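SusD superfamily protein (Bacteroides vulgatus, PDB 3MYV) probably binds polysaccharide at the outer membrane, as SusD-family proteins do when they deliver glycans for uptake. Local coordinates at residues 87-90 / 91-95; 277-281 / 282-286; 413-416 / 417-421. All coordinates share one frame; numbering follows the deposited sequence. Where two conformers were deposited one is given.

Contact 1 of 3, residues 87-90 / 91-95; sequences WNIL and NAIAE
Ile89 and Ile93 lie one alpha-helical turn apart near the C-terminal end of helix 77-94, side by side and pointing the same way. In this i to i+4 pair the link through the backbone is the bond from Ile93 N to Ile89 O, 3.1 Å long with an N-H...O angle of 168°. Along the Ile93 side chain, CB rests 3.5 Å from Leu90 O, the carbonyl one residue further along than the acceptor. CG1 then runs back over the preceding turn, because it stands beside the backbone N and anti to the carbonyl carbon (chi1 -63°), and reaches 3.4 Å from Ile89 O. With chi2 extended, CD1 at the tip meets CG2 of Ile89 at 3.9 Å. This apolar ridge faces helix 13-27, where Ile89 touches Ala19, Val20 and Leu23 and Ile93 touches Val16. Leu90 serves a neighbouring face of the helix: together with Trp87 it packs on Ile117 of helix 103-128, and the indole NE1 is bonded to Ile145 O. Ala94 N continues the ladder of backbone bonds, donating to Leu90 O at 2.8 Å. Within the helix, Leu90 bends back over the indole of Trp87, its CD1 standing 3.9 Å above one face of the ring and offset toward the rim.

Contact 2 of 3, residues 277-281 / 282-286; sequences GFVTQ and KYAEQ
Thr280 and Tyr283 meet where strand 277-279 runs into helix 281-288. The threonine hydroxyl sits between the backbone N and the carbonyl carbon (chi1 57°), a rotation that turns OG1 toward the first turn of the helix, where it accepts from Tyr283 N at 3.3 Å. The same residue also offers its carbonyl: Ala284 N donates to Thr280 O at 3.0 Å, so side chain and main chain together receive two N-H groups of the opening turn. OG1 has a further partner in Asp46 O. Replacing the threonine by an alanine removes OG1, which would probably leave Tyr283 N without its capping acceptor and Asp46 O without the hydroxyl, weakening the hold on the start of the helix.

On the inner side, Val279 CG1 approaches Tyr283 CD2 at 4.0 Å, the two side chains crossing at a slant, while Val279 CG2 reaches Ala284 CB. The phenol swings out from the helix with CG anti to the backbone N (chi1 -176°), and its OH bonds to Lys389 O. Lys282 leaves the same turn with its chain bent at chi2 and forms a salt bridge with Asp47.

On the outer side, Gln281 spans one turn to Glu285. In one of its two conformers NE2 donates to Glu285 OE2 at 2.6 Å, a short and doubtful bond. There the carboxylate oxygen lies near the amide plane, whereas the nitrogen comes in from above the carboxylate plane; the two planes are 67° apart. Beneath them Glu285 N donates to Gln281 O at 2.8 Å. The motif is a threonine N-cap, its hydroxyl accepting from the N-H three residues on, at a strand-to-helix junction.

Contact 3 of 3, residues 413-416 / 417-421; sequences GYHL and PSVDE
Val419 places CG1 between its own backbone N and carbonyl carbon (chi1 64°), a rotation that brings this methyl to 4.1 Å from His415 CB across a type II beta turn. The imidazole of His415 stands beside the backbone N and anti to the carbonyl carbon (chi1 -80°); there Val419 CG2 meets the ring obliquely, and ND1 bonds to the hydroxyl of Tyr61, a residue of helix 56-61 that is also hydrogen-bonded to Leu416 N. The turn runs from Leu416 to Val419 in the loop joining strands 408-409 and 422-423. Pro417 and Ser418 occupy its two central positions. The proline ring restrains phi at the first of them, and Ser418 takes the positive phi, 68°, that a type II turn needs at the second. The closing bond, Val419 N to Leu416 O, is weak, 3.4 Å long although fairly straight. Val419 also leans its CB and CG1 on Leu416 O, so the acceptor is flanked by the valine's branch as well as by its N-H. Val419 touches Tyr61 and Leu416 touches Asn58, which lays one flank of the turn on that helix; Arg410 packs against both His415 and Val419. Entry into the turn is tight, Leu416 CB standing 3.4 Å from Pro417 CD.

How the contacts relate
From the N terminus the chain first makes contact 1, which stays within helix 77-94, beside helices 13-27 and 103-128. It reaches contact 2 much later, on the opposite side of the molecule, about 47 Å away between centres; there strand 277-279 is joined to helix 281-288. Contact 3 follows in the loop between strands 408-409 and 422-423 and alone reverses the chain, through its beta turn. All three are local and in series, so none nests or crosses. Contacts 2 and 3 touch: Tyr414 OH lies 2.6 Å from Val279 O, a probable hydrogen bond, and Tyr414 packs on the backbone of Thr280 and Gln281. The late loop is thereby tied to the strand-helix junction, while contact 1 stands apart.

Contact 1 of 3, residues 87-90 / 91-95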
ATOM      1  N   TRP A  87      18.687   1.144   9.534  1.00 16.55           N
ATOM      2  CA  TRP A  87      19.255   1.307  10.879  1.00 16.62           C
ATOM      3  C   TRP A  87      20.766   1.547  10.837  1.00 18.57           C
ATOM      4  O   TRP A  87      21.289   2.240  11.701  1.00 19.25           O
ATOM      5  CB  TRP A  87      18.890   0.127  11.795  1.00 17.54           C
ATOM      6  CG  TRP A  87      17.571   0.349  12.450  1.00 16.17           C
ATOM      7  CD1 TRP A  87      16.370  -0.184  12.080  1.00 17.21           C
ATOM      8  CD2 TRP A  87      17.306   1.180  13.592  1.00 18.55           C
ATOM      9  NE1 TRP A  87      15.377   0.261  12.920  1.00 18.53           N
ATOM     10  CE2 TRP A  87      15.921   1.109  13.845  1.00 17.63           C
ATOM     11  CE3 TRP A  87      18.102   1.990  14.411  1.00 18.66           C
ATOM     12  CZ2 TRP A  87      15.317   1.793  14.910  1.00 18.42           C
ATOM     13  CZ3 TRP A  87      17.499   2.679  15.455  1.00 16.84           C
ATOM     14  CH2 TRP A  87      16.123   2.558  15.708  1.00 18.10           C
ATOM     15  N   ASN A  88      21.461   1.001   9.838  1.00 18.18           N
ATOM     16  CA  ASN A  88      22.895   1.311   9.661  1.00 20.13           C
ATOM     17  C   ASN A  88      23.098   2.803   9.386  1.00 22.10           C
ATOM     18  O   ASN A  88      24.046   3.415   9.906  1.00 21.86           O
ATOM     19  CB  ASN A  88      23.530   0.440   8.566  1.00 18.29           C
ATOM     20  CG  ASN A  88      23.698  -1.012   9.013  1.00 27.92           C
ATOM     21  OD1 ASN A  88      23.743  -1.296  10.212  1.00 28.91           O
ATOM     22  ND2 ASN A  88      23.810  -1.926   8.057  1.00 34.81           N
ATOM     23  N   ILE A  89      22.165   3.395   8.642  1.00 20.09           N
ATOM     24  CA  ILE A  89      22.206   4.840   8.352  1.00 20.08           C
ATOM     25  C   ILE A  89      21.992   5.627   9.635  1.00 19.85           C
ATOM     26  O   ILE A  89      22.782   6.522   9.954  1.00 21.38           O
ATOM     27  CB  ILE A  89      21.170   5.233   7.278  1.00 18.54           C
ATOM     28  CG1 ILE A  89      21.567   4.654   5.916  1.00 22.00           C
ATOM     29  CG2 ILE A  89      20.982   6.746   7.208  1.00 17.31           C
ATOM     30  CD1 ILE A  89      20.459   4.735   4.848  1.00 20.03           C
ATOM     31  N   LEU A  90      20.937   5.293  10.384  1.00 18.32           N
ATOM     32  CA  LEU A  90      20.628   6.023  11.612  1.00 20.75           C
ATOM     33  C   LEU A  90      21.802   5.931  12.587  1.00 22.62           C
ATOM     34  O   LEU A  90      22.170   6.927  13.210  1.00 23.18           O
ATOM     35  CB  LEU A  90      19.361   5.488  12.296  1.00 17.29           C
ATOM     36  CG  LEU A  90      18.012   5.690  11.592  1.00 18.89           C
ATOM     37  CD1 LEU A  90      16.842   5.273  12.516  1.00 15.09           C
ATOM     38  CD2 LEU A  90      17.856   7.143  11.128  1.00 15.42           C
ATOM     39  N   ASN A  91      22.392   4.742  12.699  1.00 23.43           N
ATOM     40  CA  ASN A  91      23.495   4.532  13.638  1.00 24.06           C
ATOM     41  C   ASN A  91      24.707   5.378  13.265  1.00 25.27           C
ATOM     42  O   ASN A  91      25.320   6.000  14.139  1.00 26.34           O
ATOM     43  CB  ASN A  91      23.882   3.061  13.737  1.00 24.31           C
ATOM     44  CG  ASN A  91      24.818   2.798  14.893  1.00 30.12           C
ATOM     45  OD1 ASN A  91      25.973   2.442  14.694  1.00 36.95           O
ATOM     46  ND2 ASN A  91      24.328   3.010  16.108  1.00 23.46           N
ATOM     47  N   ALA A  92      25.054   5.413  11.981  1.00 24.19           N
ATOM     48  CA  ALA A  92      26.154   6.271  11.519  1.00 25.25           C
ATOM     49  C   ALA A  92      25.900   7.724  11.943  1.00 26.44           C
ATOM     50  O   ALA A  92      26.782   8.379  12.507  1.00 27.58           O
ATOM     51  CB  ALA A  92      26.323   6.174  10.027  1.00 24.02           C
ATOM     52  N   ILE A  93      24.691   8.212  11.692  1.00 25.29           N
ATOM     53  CA  ILE A  93      24.319   9.592  12.041  1.00 27.05           C
ATOM     54  C   ILE A  93      24.417   9.827  13.553  1.00 28.18           C
ATOM     55  O   ILE A  93      25.006  10.808  14.011  1.00 28.60           O
ATOM     56  CB  ILE A  93      22.890   9.944  11.523  1.00 27.25           C
ATOM     57  CG1 ILE A  93      22.872   9.883   9.998  1.00 23.29           C
ATOM     58  CG2 ILE A  93      22.445  11.342  12.019  1.00 25.87           C
ATOM     59  CD1 ILE A  93      21.520   9.978   9.397  1.00 18.07           C
ATOM     60  N   ALA A  94      23.863   8.906  14.323  1.00 27.39           N
ATOM     61  CA  ALA A  94      23.878   9.010  15.769  1.00 30.38           C
ATOM     62  C   ALA A  94      25.297   8.929  16.343  1.00 32.73           C
ATOM     63  O   ALA A  94      25.553   9.497  17.384  1.00 36.93           O
ATOM     64  CB  ALA A  94      23.002   7.927  16.381  1.00 30.85           C
ATOM     65  N   GLU A  95      26.210   8.234  15.669  1.00 34.12           N
ATOM     66  CA  GLU A  95      27.577   8.089  16.175  1.00 37.67           C
ATOM     67  C   GLU A  95      28.483   9.275  15.827  1.00 38.48           C
ATOM     68  O   GLU A  95      29.646   9.285  16.211  1.00 40.91           O
ATOM     69  CB  GLU A  95      28.206   6.765  15.706  1.00 36.73           C
ATOM     70  CG  GLU A  95      27.742   5.556  16.539  1.00 43.01           C
ATOM     71  CD  GLU A  95      28.459   4.257  16.184  1.00 48.22           C
ATOM     72  OE1 GLU A  95      29.435   4.295  15.405  1.00 58.14           O
ATOM     73  OE2 GLU A  95      28.044   3.187  16.686  1.00 47.76           O
TER

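Contact 2 of 3, residues 277-281 / 282-286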
ATOM      1  N   GLY A 277      -3.706 -11.088 -14.235  1.00 13.78           N
ATOM      2  CA  GLY A 277      -4.930 -10.837 -13.482  1.00 15.40           C
ATOM      3  C   GLY A 277      -5.895  -9.922 -14.201  1.00 13.74           C
ATOM      4  O   GLY A 277      -5.535  -9.249 -15.164  1.00 14.01           O
ATOM      5  N   PHE A 278      -7.129  -9.938 -13.696  1.00 13.83           N
ATOM      6  CA  PHE A 278      -8.256  -9.161 -14.212  1.00 13.55           C
ATOM      7  C   PHE A 278      -8.909  -8.477 -13.051  1.00 12.04           C
ATOM      8  O   PHE A 278      -8.660  -8.860 -11.905  1.00 13.03           O
ATOM      9  CB  PHE A 278      -9.282 -10.088 -14.858  1.00 15.08           C
ATOM     10  CG  PHE A 278      -8.699 -11.072 -15.810  1.00 14.82           C
ATOM     11  CD1 PHE A 278      -7.826 -10.642 -16.830  1.00 15.61           C
ATOM     12  CD2 PHE A 278      -9.041 -12.412 -15.744  1.00 15.51           C
ATOM     13  CE1 PHE A 278      -7.313 -11.536 -17.724  1.00 15.50           C
ATOM     14  CE2 PHE A 278      -8.531 -13.323 -16.651  1.00 18.23           C
ATOM     15  CZ  PHE A 278      -7.659 -12.887 -17.648  1.00 16.87           C
ATOM     16  N   VAL A 279      -9.744  -7.459 -13.313  1.00 13.08           N
ATOM     17  CA  VAL A 279     -10.761  -7.126 -12.337  1.00 13.41           C
ATOM     18  C   VAL A 279     -11.773  -8.273 -12.330  1.00 15.06           C
ATOM     19  O   VAL A 279     -11.907  -9.012 -13.299  1.00 13.82           O
ATOM     20  CB  VAL A 279     -11.430  -5.740 -12.560  1.00 13.02           C
ATOM     21  CG1 VAL A 279     -10.338  -4.644 -12.604  1.00 14.46           C
ATOM     22  CG2 VAL A 279     -12.328  -5.718 -13.817  1.00 13.83           C
ATOM     23  N   THR A 280     -12.480  -8.414 -11.225  1.00 13.62           N
ATOM     24  CA  THR A 280     -13.532  -9.421 -11.116  1.00 13.35           C
ATOM     25  C   THR A 280     -14.802  -8.923 -11.833  1.00 15.87           C
ATOM     26  O   THR A 280     -14.938  -7.711 -12.164  1.00 13.96           O
ATOM     27  CB  THR A 280     -13.868  -9.670  -9.646  1.00 12.09           C
ATOM     28  OG1 THR A 280     -14.240  -8.421  -9.057  1.00 11.79           O
ATOM     29  CG2 THR A 280     -12.671 -10.269  -8.899  1.00 17.35           C
ATOM     30  N   GLN A 281     -15.721  -9.850 -12.084  1.00 14.96           N
ATOM     31  CA  GLN A 281     -17.001  -9.503 -12.668  0.50 16.16           C
ATOM     32  C   GLN A 281     -17.739  -8.509 -11.751  1.00 16.87           C
ATOM     33  O   GLN A 281     -18.366  -7.568 -12.228  1.00 15.84           O
ATOM     34  CB  GLN A 281     -17.848 -10.751 -12.931  0.50 17.28           C
ATOM     35  CG  GLN A 281     -19.076 -10.465 -13.799  0.50 16.03           C
ATOM     36  CD  GLN A 281     -19.896 -11.698 -14.111  0.50 17.21           C
ATOM     37  OE1 GLN A 281     -19.361 -12.751 -14.440  0.50 19.24           O
ATOM     38  NE2 GLN A 281     -21.212 -11.560 -14.036  0.50 20.14           N
ATOM     39  N   LYS A 282     -17.622  -8.693 -10.439  1.00 17.61           N
ATOM     40  CA  LYS A 282     -18.246  -7.792  -9.465  1.00 16.14           C
ATOM     41  C   LYS A 282     -17.764  -6.355  -9.659  1.00 18.20           C
ATOM     42  O   LYS A 282     -18.574  -5.439  -9.720  1.00 18.04           O
ATOM     43  CB  LYS A 282     -17.973  -8.272  -8.034  1.00 16.47           C
ATOM     44  CG  LYS A 282     -18.400  -7.309  -6.939  1.00 18.45           C
ATOM     45  CD  LYS A 282     -17.191  -6.640  -6.252  1.00 21.46           C
ATOM     46  CE  LYS A 282     -17.622  -5.459  -5.400  1.00 22.99           C
ATOM     47  NZ  LYS A 282     -16.508  -4.706  -4.755  1.00 18.32           N
ATOM     48  N   TYR A 283     -16.464  -6.144  -9.794  1.00 16.56           N
ATOM     49  CA  TYR A 283     -15.960  -4.792  -9.949  1.00 15.95           C
ATOM     50  C   TYR A 283     -16.393  -4.201 -11.306  1.00 16.56           C
ATOM     51  O   TYR A 283     -16.838  -3.059 -11.394  1.00 15.61           O
ATOM     52  CB  TYR A 283     -14.445  -4.732  -9.830  1.00 16.08           C
ATOM     53  CG  TYR A 283     -13.927  -3.297  -9.907  1.00 12.76           C
ATOM     54  CD1 TYR A 283     -13.869  -2.498  -8.767  1.00 16.89           C
ATOM     55  CD2 TYR A 283     -13.553  -2.724 -11.118  1.00 16.93           C
ATOM     56  CE1 TYR A 283     -13.416  -1.204  -8.818  1.00 15.47           C
ATOM     57  CE2 TYR A 283     -13.125  -1.407 -11.184  1.00 15.14           C
ATOM     58  CZ  TYR A 283     -13.058  -0.649 -10.011  1.00 15.58           C
ATOM     59  OH  TYR A 283     -12.627   0.657 -10.058  1.00 16.50           O
ATOM     60  N   ALA A 284     -16.280  -5.003 -12.352  1.00 15.77           N
ATOM     61  CA  ALA A 284     -16.644  -4.561 -13.681  1.00 15.78           C
ATOM     62  C   ALA A 284     -18.111  -4.152 -13.721  1.00 17.88           C
ATOM     63  O   ALA A 284     -18.451  -3.078 -14.227  1.00 17.00           O
ATOM     64  CB  ALA A 284     -16.361  -5.652 -14.676  1.00 16.31           C
ATOM     65  N   GLU A 285     -18.972  -4.993 -13.162  1.00 17.63           N
ATOM     66  CA  GLU A 285     -20.415  -4.688 -13.091  1.00 24.06           C
ATOM     67  C   GLU A 285     -20.754  -3.450 -12.261  1.00 24.12           C
ATOM     68  O   GLU A 285     -21.613  -2.688 -12.678  1.00 26.31           O
ATOM     69  CB  GLU A 285     -21.203  -5.885 -12.559  1.00 25.88           C
ATOM     70  CG  GLU A 285     -21.278  -6.971 -13.559  1.00 29.34           C
ATOM     71  CD  GLU A 285     -22.014  -8.210 -13.064  1.00 33.79           C
ATOM     72  OE1 GLU A 285     -22.411  -8.291 -11.870  1.00 44.11           O
ATOM     73  OE2 GLU A 285     -22.170  -9.103 -13.905  1.00 33.72           O
ATOM     74  N   GLN A 286     -20.103  -3.293 -11.104  1.00 27.57           N
ATOM     75  CA  GLN A 286     -20.180  -2.083 -10.241  1.00 28.65           C
ATOM     76  C   GLN A 286     -19.956  -0.837 -11.133  1.00 27.45           C
ATOM     77  O   GLN A 286     -20.780   0.099 -11.160  1.00 26.17           O
ATOM     78  CB  GLN A 286     -19.134  -2.199  -9.051  1.00 33.33           C
ATOM     79  CG  GLN A 286     -18.764  -0.904  -8.149  1.00 32.26           C
ATOM     80  CD  GLN A 286     -17.805  -1.171  -6.879  1.00 39.23           C
ATOM     81  OE1 GLN A 286     -18.232  -1.004  -5.741  1.00 34.44           O
ATOM     82  NE2 GLN A 286     -16.520  -1.509  -7.107  1.00 24.17           N
TER

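Contact 3 of 3, residues 413-416 / 417-421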
ATOM      1  N   GLY A 413     -19.176 -15.120 -10.900  1.00 20.42           N
ATOM      2  CA  GLY A 413     -18.506 -14.385 -11.955  1.00 19.64           C
ATOM      3  C   GLY A 413     -17.638 -15.289 -12.798  1.00 18.58           C
ATOM      4  O   GLY A 413     -18.073 -16.337 -13.267  1.00 17.25           O
ATOM      5  N   TYR A 414     -16.384 -14.895 -12.967  1.00 15.77           N
ATOM      6  CA  TYR A 414     -15.399 -15.731 -13.611  1.00 17.76           C
ATOM      7  C   TYR A 414     -14.228 -16.050 -12.666  1.00 17.24           C
ATOM      8  O   TYR A 414     -13.085 -16.248 -13.087  1.00 17.01           O
ATOM      9  CB  TYR A 414     -14.936 -15.095 -14.928  1.00 18.26           C
ATOM     10  CG  TYR A 414     -14.598 -13.613 -14.946  1.00 16.43           C
ATOM     11  CD1 TYR A 414     -13.335 -13.154 -14.555  1.00 19.91           C
ATOM     12  CD2 TYR A 414     -15.510 -12.671 -15.441  1.00 16.91           C
ATOM     13  CE1 TYR A 414     -13.010 -11.806 -14.604  1.00 15.90           C
ATOM     14  CE2 TYR A 414     -15.196 -11.329 -15.513  1.00 18.04           C
ATOM     15  CZ  TYR A 414     -13.934 -10.889 -15.089  1.00 15.81           C
ATOM     16  OH  TYR A 414     -13.628  -9.552 -15.171  1.00 17.23           O
ATOM     17  N   HIS A 415     -14.533 -16.154 -11.384  1.00 17.16           N
ATOM     18  CA  HIS A 415     -13.560 -16.649 -10.420  1.00 16.16           C
ATOM     19  C   HIS A 415     -13.065 -18.042 -10.797  1.00 16.75           C
ATOM     20  O   HIS A 415     -13.800 -18.849 -11.390  1.00 17.19           O
ATOM     21  CB  HIS A 415     -14.136 -16.651  -9.005  1.00 12.94           C
ATOM     22  CG  HIS A 415     -14.107 -15.306  -8.339  1.00 16.07           C
ATOM     23  ND1 HIS A 415     -12.959 -14.775  -7.787  1.00 13.01           N
ATOM     24  CD2 HIS A 415     -15.085 -14.397  -8.118  1.00 16.72           C
ATOM     25  CE1 HIS A 415     -13.234 -13.592  -7.269  1.00 14.66           C
ATOM     26  NE2 HIS A 415     -14.512 -13.330  -7.474  1.00 15.40           N
ATOM     27  N   LEU A 416     -11.820 -18.323 -10.442  1.00 15.18           N
ATOM     28  CA  LEU A 416     -11.237 -19.632 -10.701  1.00 16.06           C
ATOM     29  C   LEU A 416     -11.765 -20.711  -9.770  1.00 16.13           C
ATOM     30  O   LEU A 416     -12.208 -20.424  -8.651  1.00 16.38           O
ATOM     31  CB  LEU A 416      -9.722 -19.572 -10.552  1.00 15.07           C
ATOM     32  CG  LEU A 416      -8.953 -18.528 -11.373  1.00 21.46           C
ATOM     33  CD1 LEU A 416      -7.453 -18.746 -11.208  1.00 17.86           C
ATOM     34  CD2 LEU A 416      -9.358 -18.606 -12.840  1.00 24.86           C
ATOM     35  N   PRO A 417     -11.692 -21.972 -10.216  1.00 18.92           N
ATOM     36  CA  PRO A 417     -12.123 -23.049  -9.313  1.00 21.00           C
ATOM     37  C   PRO A 417     -11.313 -23.055  -8.013  1.00 18.60           C
ATOM     38  O   PRO A 417     -10.140 -22.717  -8.006  1.00 21.64           O
ATOM     39  CB  PRO A 417     -11.840 -24.337 -10.114  1.00 22.59           C
ATOM     40  CG  PRO A 417     -11.789 -23.913 -11.545  1.00 26.65           C
ATOM     41  CD  PRO A 417     -11.281 -22.474 -11.538  1.00 21.77           C
ATOM     42  N   SER A 418     -11.954 -23.448  -6.929  1.00 20.38           N
ATOM     43  CA  SER A 418     -11.312 -23.610  -5.643  1.00 21.45           C
ATOM     44  C   SER A 418     -10.836 -22.336  -4.977  1.00 21.62           C
ATOM     45  O   SER A 418     -10.173 -22.418  -3.951  1.00 22.26           O
ATOM     46  CB  SER A 418     -10.167 -24.618  -5.737  1.00 23.86           C
ATOM     47  OG  SER A 418     -10.675 -25.874  -6.134  1.00 23.98           O
ATOM     48  N   VAL A 419     -11.196 -21.168  -5.510  1.00 18.80           N
ATOM     49  CA  VAL A 419     -10.930 -19.911  -4.798  1.00 19.54           C
ATOM     50  C   VAL A 419     -11.574 -19.987  -3.399  1.00 19.16           C
ATOM     51  O   VAL A 419     -12.617 -20.646  -3.215  1.00 16.20           O
ATOM     52  CB  VAL A 419     -11.446 -18.677  -5.551  1.00 19.33           C
ATOM     53  CG1 VAL A 419     -12.981 -18.706  -5.691  1.00 16.39           C
ATOM     54  CG2 VAL A 419     -10.961 -17.388  -4.849  1.00 20.38           C
ATOM     55  N   ASP A 420     -10.932 -19.368  -2.416  1.00 17.57           N
ATOM     56  CA  ASP A 420     -11.535 -19.240  -1.084  1.00 17.70           C
ATOM     57  C   ASP A 420     -12.655 -18.200  -1.154  1.00 16.76           C
ATOM     58  O   ASP A 420     -12.408 -17.002  -1.341  1.00 16.11           O
ATOM     59  CB  ASP A 420     -10.495 -18.847  -0.032  1.00 16.66           C
ATOM     60  CG  ASP A 420      -9.466 -19.926   0.200  1.00 22.38           C
ATOM     61  OD1 ASP A 420      -9.785 -20.975   0.802  1.00 18.53           O
ATOM     62  OD2 ASP A 420      -8.338 -19.731  -0.247  1.00 21.00           O
ATOM     63  N   GLU A 421     -13.895 -18.654  -1.006  1.00 18.41           N
ATOM     64  CA  GLU A 421     -15.045 -17.802  -1.311  1.00 17.71           C
ATOM     65  C   GLU A 421     -15.409 -16.803  -0.221  1.00 17.01           C
ATOM     66  O   GLU A 421     -16.082 -15.807  -0.490  1.00 19.03           O
ATOM     67  CB  GLU A 421     -16.270 -18.669  -1.627  1.00 21.72           C
ATOM     68  CG  GLU A 421     -16.120 -19.490  -2.895  1.00 22.53           C
ATOM     69  CD  GLU A 421     -17.394 -20.185  -3.314  1.00 26.85           C
ATOM     70  OE1 GLU A 421     -18.366 -20.227  -2.532  1.00 27.29           O
ATOM     71  OE2 GLU A 421     -17.421 -20.685  -4.438  1.00 29.03           O
TER